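Uncharacterized protein TCIL3000_10_9440 (Trypanosoma congolense, PDB 5KMX) is of unknown function but forms the bilobed ectodomain of an insect-stage trypanosome surface antigen, a membrane protein that possibly acts as a sensor. Local coordinates at residues 151-159 with 188-199; 96-104 with 115-123. All blocks are in the same frame, centred on the assembly; numbering follows the deposited sequence.

Contact 1 (151-159 with 188-199); sequences QNVYLATLY and QGYEPRQPSSVN
A classic beta bulge marks this three-strand junction of the mixed sheet, where the long strand 145-165 takes strand 189-191 antiparallel and then the start of strand 197-204 parallel to it. One carbonyl holds two donors: Ala156 N lies 2.8 Å from Gly189 O. Thr157 N lies 3.1 Å from Gly189 O, in the carbonyl plane, on a lone pair. Gly189 N answers to Thr157 O. Ahead of the bulge, Tyr154 and Glu191 form a hydrogen-bonded pair through their backbones. The bulge turns the backbone at Ala156, and its carbonyl faces the parallel partner: Asn199 N reaches Ala156 O at 2.8 Å, and Leu158 N returns to Asn199 O at 2.7 Å.

On the face carrying Leu155 and Tyr190, where Leu155 also packs on Leu73 of strand 72-79, Leu155 CD1 lies over the Tyr190 ring, 4.1 Å from its centroid and offset toward the rim. Leu155 CG stands opposite the backbone N (chi1 -171°), which runs the side chain beside Gln188 CB and lets CD2 meet Val198 CG1. The Tyr190 hydroxyl goes on to Pro90 O of strand 85-100. The Glu191 carboxylate, on the face shared with Tyr154, passes over Ala156 CB, while Pro195 packs near the Ala156 backbone.

The loop between the two short strands folds back on Tyr154: Gln194 CB meets Tyr154 CB at 3.4 Å, and the Gln194 amide plane is nearly parallel to the Tyr154 ring, 9° apart. Pro192 O approaches the ring edge near CE1.

Gln188 is bent at chi2 (-64°), bringing its amide to the backbone beyond the bulge; NE2 is held by Asp185 O, and OE1 takes Tyr159 N at 2.9 Å, the donor standing above the amide plane rather than on a lone pair.

Contact 2 (96-104 with 115-123); sequences EKWYTCSSS and CHRKHDEFR. With SO4 (sulfate ion), chain G.
A disulfide-tied strand-helix packing makes up this part of what is probably the smaller lobe: the end of strand 85-100 lies nearly antiparallel to the start of helix 116-128, at an axis distance of 9.5 Å, and an aromatic cluster of Tyr99, His119 and Phe122 fills the interface. Tyr99 reaches across from the strand with CG opposite its backbone N (chi1 179°), which carries the ring out to the helix, alongside His119 and Phe122. His119 CA stands over one face of that ring, 4.0 Å from its centroid. The His119 ring lies near parallel to it, at 27°, but is displaced laterally, so that little of one ring covers the other; CD2 comes nearest, toward the rim of the tyrosine. His119 NE2 is hydrogen-bonded to Tyr133 OH of strand 132-135, which would limit how the imidazole can turn.

Phe122, one turn further on, runs past Tyr99 in the opposite sense. Its ring receives Tyr99 CB over the centre of one face, 3.7 Å from the centroid and almost on the ring normal, while Tyr99 CD1 rests by Phe122 CG at 3.6 Å. The two ring planes are oblique to each other. Lys97 O lies in the plane of the Phe122 ring, 3.6 Å from CZ at its edge.

The outer end of Lys118, from CD to NZ, comes up to the Ser104 carbonyl carbon, and its CB touches Tyr99 OH. Lys97 folds back at chi2 and chi3, away from the helix, and gives its NZ to two oxygens of a sulfate, probably from the crystallisation liquor, that Arg95 also binds.

The covalent tie closes the far end, where the strand has run out and Tyr99 OH approaches Cys115 CB: Cys101 SG joins Cys115 SG at 2.0 Å, with a C-S-S-C torsion of 110°.

How the contacts relate
After helix 11-20 and the strands between 31 and 79, the chain runs out along strand 85-100, whose far end enters contact 2; after an excursion that includes the unmodelled residues 105-114 it returns as helix 116-128, and the 96-104 with 115-123 contact closes that loop. Strand 132-135 follows, then strand 145-165 heads back beside strand 85-100 and delivers residues 151-159 to contact 1, which closes a second loop of 28 residues when 188-199 arrives. The loops are in series, neither nested nor crossing. Their centres are about 26 Å apart, contact 1 toward one lobe and contact 2 apparently in the other, with the paired strands 85-100 and 145-165 as the shared bridge.

Contact 1 (151-159 with 188-199)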
loop_
_atom_site.group_PDB
_atom_site.type_symbol
_atom_site.label_atom_id
_atom_site.label_comp_id
_atom_site.label_asym_id
_atom_site.label_seq_id
_atom_site.Cartn_x
_atom_site.Cartn_y
_atom_site.Cartn_z
ATOM N N GLN A 151 11.793 -3.761 12.186
ATOM C CA GLN A 151 10.519 -3.914 12.874
ATOM C C GLN A 151 9.609 -4.898 12.148
ATOM O O GLN A 151 9.529 -4.893 10.920
ATOM C CB GLN A 151 9.836 -2.550 12.991
ATOM C CG GLN A 151 8.726 -2.470 14.020
ATOM C CD GLN A 151 8.092 -1.092 14.063
ATOM O OE1 GLN A 151 8.621 -0.137 13.495
ATOM N NE2 GLN A 151 6.952 -0.983 14.734
ATOM N N ASN A 152 8.929 -5.743 12.915
ATOM C CA ASN A 152 7.923 -6.639 12.359
ATOM C C ASN A 152 6.595 -5.912 12.189
ATOM O O ASN A 152 6.057 -5.356 13.146
ATOM C CB ASN A 152 7.735 -7.866 13.253
ATOM C CG ASN A 152 8.844 -8.886 13.085
ATOM O OD1 ASN A 152 9.171 -9.288 11.968
ATOM N ND2 ASN A 152 9.430 -9.310 14.198
ATOM N N VAL A 153 6.082 -5.912 10.962
ATOM C CA VAL A 153 4.795 -5.298 10.660
ATOM C C VAL A 153 3.913 -6.301 9.923
ATOM O O VAL A 153 4.419 -7.203 9.250
ATOM C CB VAL A 153 4.959 -4.018 9.820
ATOM C CG1 VAL A 153 5.627 -2.929 10.646
ATOM C CG2 VAL A 153 5.755 -4.300 8.551
ATOM N N TYR A 154 2.598 -6.138 10.049
ATOM C CA TYR A 154 1.655 -7.167 9.625
ATOM C C TYR A 154 0.544 -6.625 8.731
ATOM O O TYR A 154 0.045 -5.519 8.939
ATOM C CB TYR A 154 1.053 -7.843 10.854
ATOM C CG TYR A 154 2.091 -8.213 11.887
ATOM C CD1 TYR A 154 2.473 -7.307 12.869
ATOM C CD2 TYR A 154 2.697 -9.460 11.876
ATOM C CE1 TYR A 154 3.424 -7.636 13.813
ATOM C CE2 TYR A 154 3.648 -9.800 12.819
ATOM C CZ TYR A 154 4.009 -8.883 13.784
ATOM O OH TYR A 154 4.956 -9.213 14.727
ATOM N N LEU A 155 0.155 -7.432 7.747
ATOM C CA LEU A 155 -0.759 -7.006 6.691
ATOM C C LEU A 155 -2.135 -6.608 7.220
ATOM O O LEU A 155 -2.778 -7.367 7.945
ATOM C CB LEU A 155 -0.910 -8.123 5.654
ATOM C CG LEU A 155 -1.664 -7.780 4.367
ATOM C CD1 LEU A 155 -0.894 -6.764 3.535
ATOM C CD2 LEU A 155 -1.933 -9.046 3.564
ATOM N N ALA A 156 -2.573 -5.410 6.841
ATOM C CA ALA A 156 -3.875 -4.886 7.243
ATOM C C ALA A 156 -4.722 -4.553 6.019
ATOM O O ALA A 156 -5.905 -4.892 5.963
ATOM C CB ALA A 156 -3.703 -3.652 8.115
ATOM N N THR A 157 -4.107 -3.886 5.046
ATOM C CA THR A 157 -4.802 -3.476 3.830
ATOM C C THR A 157 -4.015 -3.890 2.588
ATOM O O THR A 157 -2.811 -3.644 2.497
ATOM C CB THR A 157 -5.033 -1.956 3.806
ATOM O OG1 THR A 157 -5.662 -1.548 5.027
ATOM C CG2 THR A 157 -5.917 -1.567 2.631
ATOM N N LEU A 158 -4.711 -4.511 1.638
ATOM C CA LEU A 158 -4.090 -5.044 0.429
ATOM C C LEU A 158 -4.613 -4.335 -0.817
ATOM O O LEU A 158 -5.808 -4.382 -1.111
ATOM C CB LEU A 158 -4.352 -6.549 0.321
ATOM C CG LEU A 158 -3.674 -7.279 -0.841
ATOM C CD1 LEU A 158 -2.167 -7.312 -0.650
ATOM C CD2 LEU A 158 -4.232 -8.686 -0.985
ATOM N N TYR A 159 -3.709 -3.687 -1.549
ATOM C CA TYR A 159 -4.069 -2.963 -2.766
ATOM C C TYR A 159 -3.690 -3.758 -4.012
ATOM O O TYR A 159 -2.543 -4.183 -4.161
ATOM C CB TYR A 159 -3.384 -1.595 -2.807
ATOM C CG TYR A 159 -3.575 -0.757 -1.561
ATOM C CD1 TYR A 159 -2.863 -1.030 -0.402
ATOM C CD2 TYR A 159 -4.453 0.317 -1.552
ATOM C CE1 TYR A 159 -3.031 -0.268 0.734
ATOM C CE2 TYR A 159 -4.625 1.088 -0.420
ATOM C CZ TYR A 159 -3.911 0.791 0.720
ATOM O OH TYR A 159 -4.075 1.554 1.853
ATOM N N GLN A 188 2.336 -2.776 0.715
ATOM C CA GLN A 188 0.963 -2.784 1.215
ATOM C C GLN A 188 0.862 -2.108 2.580
ATOM O O GLN A 188 1.870 -1.704 3.162
ATOM C CB GLN A 188 0.439 -4.222 1.299
ATOM C CG GLN A 188 0.710 -5.066 0.053
ATOM C CD GLN A 188 0.002 -4.544 -1.185
ATOM O OE1 GLN A 188 -0.859 -3.669 -1.099
ATOM N NE2 GLN A 188 0.361 -5.085 -2.345
ATOM N N GLY A 189 -0.364 -1.983 3.082
ATOM C CA GLY A 189 -0.601 -1.389 4.383
ATOM C C GLY A 189 -0.315 -2.383 5.490
ATOM O O GLY A 189 -1.135 -3.257 5.773
ATOM N N TYR A 190 0.858 -2.253 6.106
ATOM C CA TYR A 190 1.262 -3.131 7.201
ATOM C C TYR A 190 1.210 -2.396 8.539
ATOM O O TYR A 190 1.591 -1.229 8.624
ATOM C CB TYR A 190 2.669 -3.679 6.955
ATOM C CG TYR A 190 2.724 -4.803 5.944
ATOM C CD1 TYR A 190 2.819 -4.541 4.585
ATOM C CD2 TYR A 190 2.677 -6.128 6.353
ATOM C CE1 TYR A 190 2.867 -5.571 3.661
ATOM C CE2 TYR A 190 2.724 -7.160 5.439
ATOM C CZ TYR A 190 2.819 -6.878 4.094
ATOM O OH TYR A 190 2.865 -7.908 3.180
ATOM N N GLU A 191 0.746 -3.088 9.578
ATOM C CA GLU A 191 0.586 -2.499 10.908
ATOM C C GLU A 191 1.471 -3.192 11.949
ATOM O O GLU A 191 1.786 -4.374 11.803
ATOM C CB GLU A 191 -0.878 -2.579 11.351
ATOM C CG GLU A 191 -1.821 -1.650 10.598
ATOM C CD GLU A 191 -3.272 -1.856 10.991
ATOM O OE1 GLU A 191 -4.073 -0.914 10.820
ATOM O OE2 GLU A 191 -3.614 -2.961 11.463
ATOM N N PRO A 192 1.876 -2.459 13.005
ATOM C CA PRO A 192 2.645 -3.074 14.096
ATOM C C PRO A 192 1.888 -4.194 14.816
ATOM O O PRO A 192 2.518 -5.109 15.347
ATOM C CB PRO A 192 2.906 -1.901 15.047
ATOM C CG PRO A 192 2.845 -0.697 14.182
ATOM C CD PRO A 192 1.804 -0.994 13.150
ATOM N N ARG A 193 0.561 -4.107 14.841
ATOM C CA ARG A 193 -0.275 -5.139 15.449
ATOM C C ARG A 193 -1.195 -5.752 14.395
ATOM O O ARG A 193 -1.989 -5.051 13.767
ATOM C CB ARG A 193 -1.096 -4.561 16.603
ATOM C CG ARG A 193 -1.751 -5.618 17.480
ATOM C CD ARG A 193 -2.657 -5.004 18.537
ATOM N NE ARG A 193 -3.207 -6.019 19.434
ATOM C CZ ARG A 193 -4.279 -6.761 19.169
ATOM N NH1 ARG A 193 -4.935 -6.613 18.025
ATOM N NH2 ARG A 193 -4.698 -7.659 20.051
ATOM N N GLN A 194 -1.087 -7.063 14.204
ATOM C CA GLN A 194 -1.827 -7.744 13.147
ATOM C C GLN A 194 -3.320 -7.831 13.468
ATOM O O GLN A 194 -3.692 -8.289 14.549
ATOM C CB GLN A 194 -1.264 -9.148 12.924
ATOM C CG GLN A 194 -1.746 -9.803 11.645
ATOM C CD GLN A 194 -1.060 -11.129 11.371
ATOM O OE1 GLN A 194 -0.211 -11.578 12.144
ATOM N NE2 GLN A 194 -1.428 -11.766 10.267
ATOM N N PRO A 195 -4.179 -7.392 12.531
ATOM C CA PRO A 195 -5.626 -7.507 12.749
ATOM C C PRO A 195 -6.163 -8.907 12.462
ATOM O O PRO A 195 -5.450 -9.744 11.909
ATOM C CB PRO A 195 -6.207 -6.494 11.762
ATOM C CG PRO A 195 -5.219 -6.445 10.660
ATOM C CD PRO A 195 -3.873 -6.641 11.298
ATOM N N SER A 196 -7.415 -9.151 12.838
ATOM C CA SER A 196 -8.048 -10.446 12.605
ATOM C C SER A 196 -8.564 -10.567 11.173
ATOM O O SER A 196 -8.912 -11.658 10.722
ATOM C CB SER A 196 -9.197 -10.660 13.591
ATOM O OG SER A 196 -10.092 -9.561 13.570
ATOM N N SER A 197 -8.608 -9.442 10.464
ATOM C CA SER A 197 -9.081 -9.418 9.086
ATOM C C SER A 197 -8.238 -8.471 8.237
ATOM O O SER A 197 -7.637 -7.526 8.755
ATOM C CB SER A 197 -10.552 -9.001 9.032
ATOM O OG SER A 197 -10.703 -7.628 9.349
ATOM N N VAL A 198 -8.197 -8.738 6.935
ATOM C CA VAL A 198 -7.461 -7.909 5.987
ATOM C C VAL A 198 -8.417 -7.273 4.982
ATOM O O VAL A 198 -9.293 -7.945 4.437
ATOM C CB VAL A 198 -6.397 -8.729 5.233
ATOM C CG1 VAL A 198 -5.692 -7.870 4.190
ATOM C CG2 VAL A 198 -5.389 -9.314 6.212
ATOM N N ASN A 199 -8.235 -5.979 4.738
ATOM C CA ASN A 199 -9.061 -5.248 3.788
ATOM C C ASN A 199 -8.435 -5.249 2.396
ATOM O O ASN A 199 -7.337 -4.727 2.202
ATOM C CB ASN A 199 -9.278 -3.814 4.275
ATOM C CG ASN A 199 -10.148 -3.002 3.334
ATOM O OD1 ASN A 199 -9.717 -1.980 2.803
ATOM N ND2 ASN A 199 -11.380 -3.454 3.123
#

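Contact 2 (96-104 with 115-123)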
loop_
_atom_site.group_PDB
_atom_site.type_symbol
_atom_site.label_atom_id
_atom_site.label_comp_id
_atom_site.label_asym_id
_atom_site.label_seq_id
_atom_site.Cartn_x
_atom_site.Cartn_y
_atom_site.Cartn_z
ATOM N N GLU A 96 12.394 -1.365 7.914
ATOM C CA GLU A 96 13.699 -0.834 8.297
ATOM C C GLU A 96 13.698 0.694 8.305
ATOM O O GLU A 96 13.467 1.330 7.275
ATOM C CB GLU A 96 14.788 -1.355 7.358
ATOM C CG GLU A 96 16.201 -1.088 7.858
ATOM C CD GLU A 96 17.265 -1.667 6.950
ATOM O OE1 GLU A 96 16.922 -2.489 6.073
ATOM O OE2 GLU A 96 18.446 -1.300 7.111
ATOM N N LYS A 97 13.965 1.268 9.475
ATOM C CA LYS A 97 13.987 2.718 9.650
ATOM C C LYS A 97 15.323 3.175 10.230
ATOM O O LYS A 97 15.784 2.649 11.243
ATOM C CB LYS A 97 12.838 3.165 10.557
ATOM C CG LYS A 97 11.452 2.977 9.949
ATOM C CD LYS A 97 11.158 4.005 8.862
ATOM C CE LYS A 97 10.859 5.379 9.449
ATOM N NZ LYS A 97 10.590 6.390 8.391
ATOM N N TRP A 98 15.932 4.164 9.581
ATOM C CA TRP A 98 17.247 4.658 9.973
ATOM C C TRP A 98 17.161 5.864 10.899
ATOM O O TRP A 98 16.390 6.792 10.654
ATOM C CB TRP A 98 18.057 5.035 8.733
ATOM C CG TRP A 98 18.557 3.862 7.959
ATOM C CD1 TRP A 98 17.880 3.159 7.006
ATOM C CD2 TRP A 98 19.847 3.254 8.067
ATOM N NE1 TRP A 98 18.671 2.149 6.514
ATOM C CE2 TRP A 98 19.884 2.185 7.150
ATOM C CE3 TRP A 98 20.975 3.508 8.852
ATOM C CZ2 TRP A 98 21.004 1.372 6.996
ATOM C CZ3 TRP A 98 22.086 2.702 8.698
ATOM C CH2 TRP A 98 22.093 1.646 7.777
ATOM N N TYR A 99 17.962 5.845 11.960
ATOM C CA TYR A 99 18.115 7.011 12.820
ATOM C C TYR A 99 19.271 7.873 12.333
ATOM O O TYR A 99 20.381 7.381 12.130
ATOM C CB TYR A 99 18.356 6.603 14.273
ATOM C CG TYR A 99 18.536 7.792 15.187
ATOM C CD1 TYR A 99 17.444 8.389 15.801
ATOM C CD2 TYR A 99 19.796 8.330 15.423
ATOM C CE1 TYR A 99 17.601 9.479 16.630
ATOM C CE2 TYR A 99 19.961 9.422 16.249
ATOM C CZ TYR A 99 18.861 9.993 16.850
ATOM O OH TYR A 99 19.021 11.080 17.676
ATOM N N THR A 100 19.000 9.161 12.150
ATOM C CA THR A 100 20.028 10.124 11.776
ATOM C C THR A 100 20.168 11.181 12.858
ATOM O O THR A 100 19.183 11.789 13.279
ATOM C CB THR A 100 19.708 10.810 10.442
ATOM O OG1 THR A 100 19.409 9.819 9.455
ATOM C CG2 THR A 100 20.888 11.658 9.976
ATOM N N CYS A 101 21.398 11.389 13.309
ATOM C CA CYS A 101 21.677 12.405 14.312
ATOM C C CYS A 101 21.492 13.800 13.723
ATOM O O CYS A 101 22.410 14.359 13.124
ATOM C CB CYS A 101 23.097 12.245 14.849
ATOM S SG CYS A 101 23.372 12.975 16.483
ATOM N N SER A 102 20.299 14.356 13.899
ATOM C CA SER A 102 19.980 15.668 13.350
ATOM C C SER A 102 20.182 16.759 14.392
ATOM O O SER A 102 20.420 16.473 15.563
ATOM C CB SER A 102 18.539 15.693 12.838
ATOM O OG SER A 102 18.209 16.970 12.320
ATOM N N SER A 103 20.076 18.011 13.962
ATOM C CA SER A 103 20.220 19.146 14.868
ATOM C C SER A 103 19.156 19.115 15.962
ATOM O O SER A 103 19.295 19.769 16.996
ATOM C CB SER A 103 20.134 20.461 14.092
ATOM O OG SER A 103 21.117 20.519 13.074
ATOM N N SER A 104 18.095 18.348 15.729
ATOM C CA SER A 104 17.012 18.213 16.694
ATOM C C SER A 104 17.452 17.386 17.899
ATOM O O SER A 104 18.489 16.722 17.863
ATOM C CB SER A 104 15.790 17.574 16.033
ATOM O OG SER A 104 15.503 18.198 14.793
ATOM N N CYS A 115 23.020 14.205 19.744
ATOM C CA CYS A 115 21.711 13.580 19.605
ATOM C C CYS A 115 21.624 12.330 20.472
ATOM O O CYS A 115 20.870 11.404 20.171
ATOM C CB CYS A 115 21.442 13.226 18.143
ATOM S SG CYS A 115 22.061 14.445 16.973
ATOM N N HIS A 116 22.398 12.316 21.552
ATOM C CA HIS A 116 22.492 11.152 22.425
ATOM C C HIS A 116 21.159 10.815 23.088
ATOM O O HIS A 116 20.800 9.644 23.215
ATOM C CB HIS A 116 23.560 11.387 23.496
ATOM C CG HIS A 116 23.660 10.283 24.504
ATOM N ND1 HIS A 116 22.857 10.222 25.619
ATOM C CD2 HIS A 116 24.474 9.201 24.561
ATOM C CE1 HIS A 116 23.168 9.145 26.324
ATOM N NE2 HIS A 116 24.143 8.513 25.704
ATOM N N ARG A 117 20.427 11.843 23.508
ATOM C CA ARG A 117 19.173 11.651 24.232
ATOM C C ARG A 117 18.052 11.147 23.322
ATOM O O ARG A 117 17.233 10.324 23.734
ATOM C CB ARG A 117 18.751 12.959 24.907
ATOM C CG ARG A 117 17.400 12.915 25.612
ATOM C CD ARG A 117 17.409 11.991 26.822
ATOM N NE ARG A 117 16.081 11.873 27.425
ATOM C CZ ARG A 117 15.187 10.935 27.118
ATOM N NH1 ARG A 117 15.465 10.004 26.213
ATOM N NH2 ARG A 117 14.008 10.923 27.725
ATOM N N LYS A 118 18.006 11.654 22.095
ATOM C CA LYS A 118 16.980 11.247 21.139
ATOM C C LYS A 118 17.339 9.935 20.446
ATOM O O LYS A 118 16.497 9.316 19.792
ATOM C CB LYS A 118 16.760 12.340 20.091
ATOM C CG LYS A 118 16.002 13.554 20.604
ATOM C CD LYS A 118 15.569 14.456 19.458
ATOM C CE LYS A 118 14.723 15.621 19.949
ATOM N NZ LYS A 118 15.483 16.530 20.850
ATOM N N HIS A 119 18.591 9.514 20.595
ATOM C CA HIS A 119 19.086 8.315 19.929
ATOM C C HIS A 119 18.705 7.042 20.682
ATOM O O HIS A 119 18.192 6.094 20.088
ATOM C CB HIS A 119 20.606 8.400 19.766
ATOM C CG HIS A 119 21.238 7.135 19.274
ATOM N ND1 HIS A 119 22.532 6.781 19.589
ATOM C CD2 HIS A 119 20.760 6.147 18.480
ATOM C CE1 HIS A 119 22.821 5.624 19.019
ATOM N NE2 HIS A 119 21.763 5.219 18.342
ATOM N N ASP A 120 18.954 7.017 21.986
ATOM C CA ASP A 120 18.726 5.805 22.770
ATOM C C ASP A 120 17.242 5.543 23.020
ATOM O O ASP A 120 16.857 4.415 23.324
ATOM C CB ASP A 120 19.474 5.866 24.109
ATOM C CG ASP A 120 19.440 7.242 24.743
ATOM O OD1 ASP A 120 18.553 8.043 24.383
ATOM O OD2 ASP A 120 20.301 7.521 25.604
ATOM N N GLU A 121 16.406 6.570 22.893
ATOM C CA GLU A 121 14.967 6.366 23.002
ATOM C C GLU A 121 14.472 5.708 21.717
ATOM O O GLU A 121 13.679 4.768 21.760
ATOM C CB GLU A 121 14.230 7.683 23.273
ATOM C CG GLU A 121 14.315 8.714 22.162
ATOM C CD GLU A 121 13.654 10.027 22.541
ATOM O OE1 GLU A 121 14.136 10.686 23.486
ATOM O OE2 GLU A 121 12.649 10.397 21.898
ATOM N N PHE A 122 14.961 6.198 20.579
ATOM C CA PHE A 122 14.716 5.552 19.293
ATOM C C PHE A 122 15.138 4.093 19.387
ATOM O O PHE A 122 14.461 3.199 18.877
ATOM C CB PHE A 122 15.483 6.264 18.169
ATOM C CG PHE A 122 15.348 5.606 16.820
ATOM C CD1 PHE A 122 16.104 4.489 16.495
ATOM C CD2 PHE A 122 14.480 6.118 15.869
ATOM C CE1 PHE A 122 15.981 3.886 15.257
ATOM C CE2 PHE A 122 14.358 5.521 14.628
ATOM C CZ PHE A 122 15.111 4.404 14.322
ATOM N N ARG A 123 16.266 3.867 20.054
ATOM C CA ARG A 123 16.776 2.525 20.289
ATOM C C ARG A 123 15.797 1.735 21.146
ATOM O O ARG A 123 15.485 0.581 20.854
ATOM C CB ARG A 123 18.138 2.585 20.979
ATOM C CG ARG A 123 18.981 1.337 20.814
ATOM C CD ARG A 123 20.135 1.325 21.806
ATOM N NE ARG A 123 21.236 0.467 21.362
ATOM C CZ ARG A 123 22.511 0.843 21.266
ATOM N NH1 ARG A 123 23.418 -0.028 20.849
ATOM N NH2 ARG A 123 22.895 2.076 21.582
HETATM S S SO4 G . 7.086 6.027 7.442
HETATM O O1 SO4 G . 6.040 6.694 6.672
HETATM O O2 SO4 G . 7.658 6.965 8.403
HETATM O O3 SO4 G . 8.131 5.560 6.535
HETATM O O4 SO4 G . 6.512 4.889 8.156
#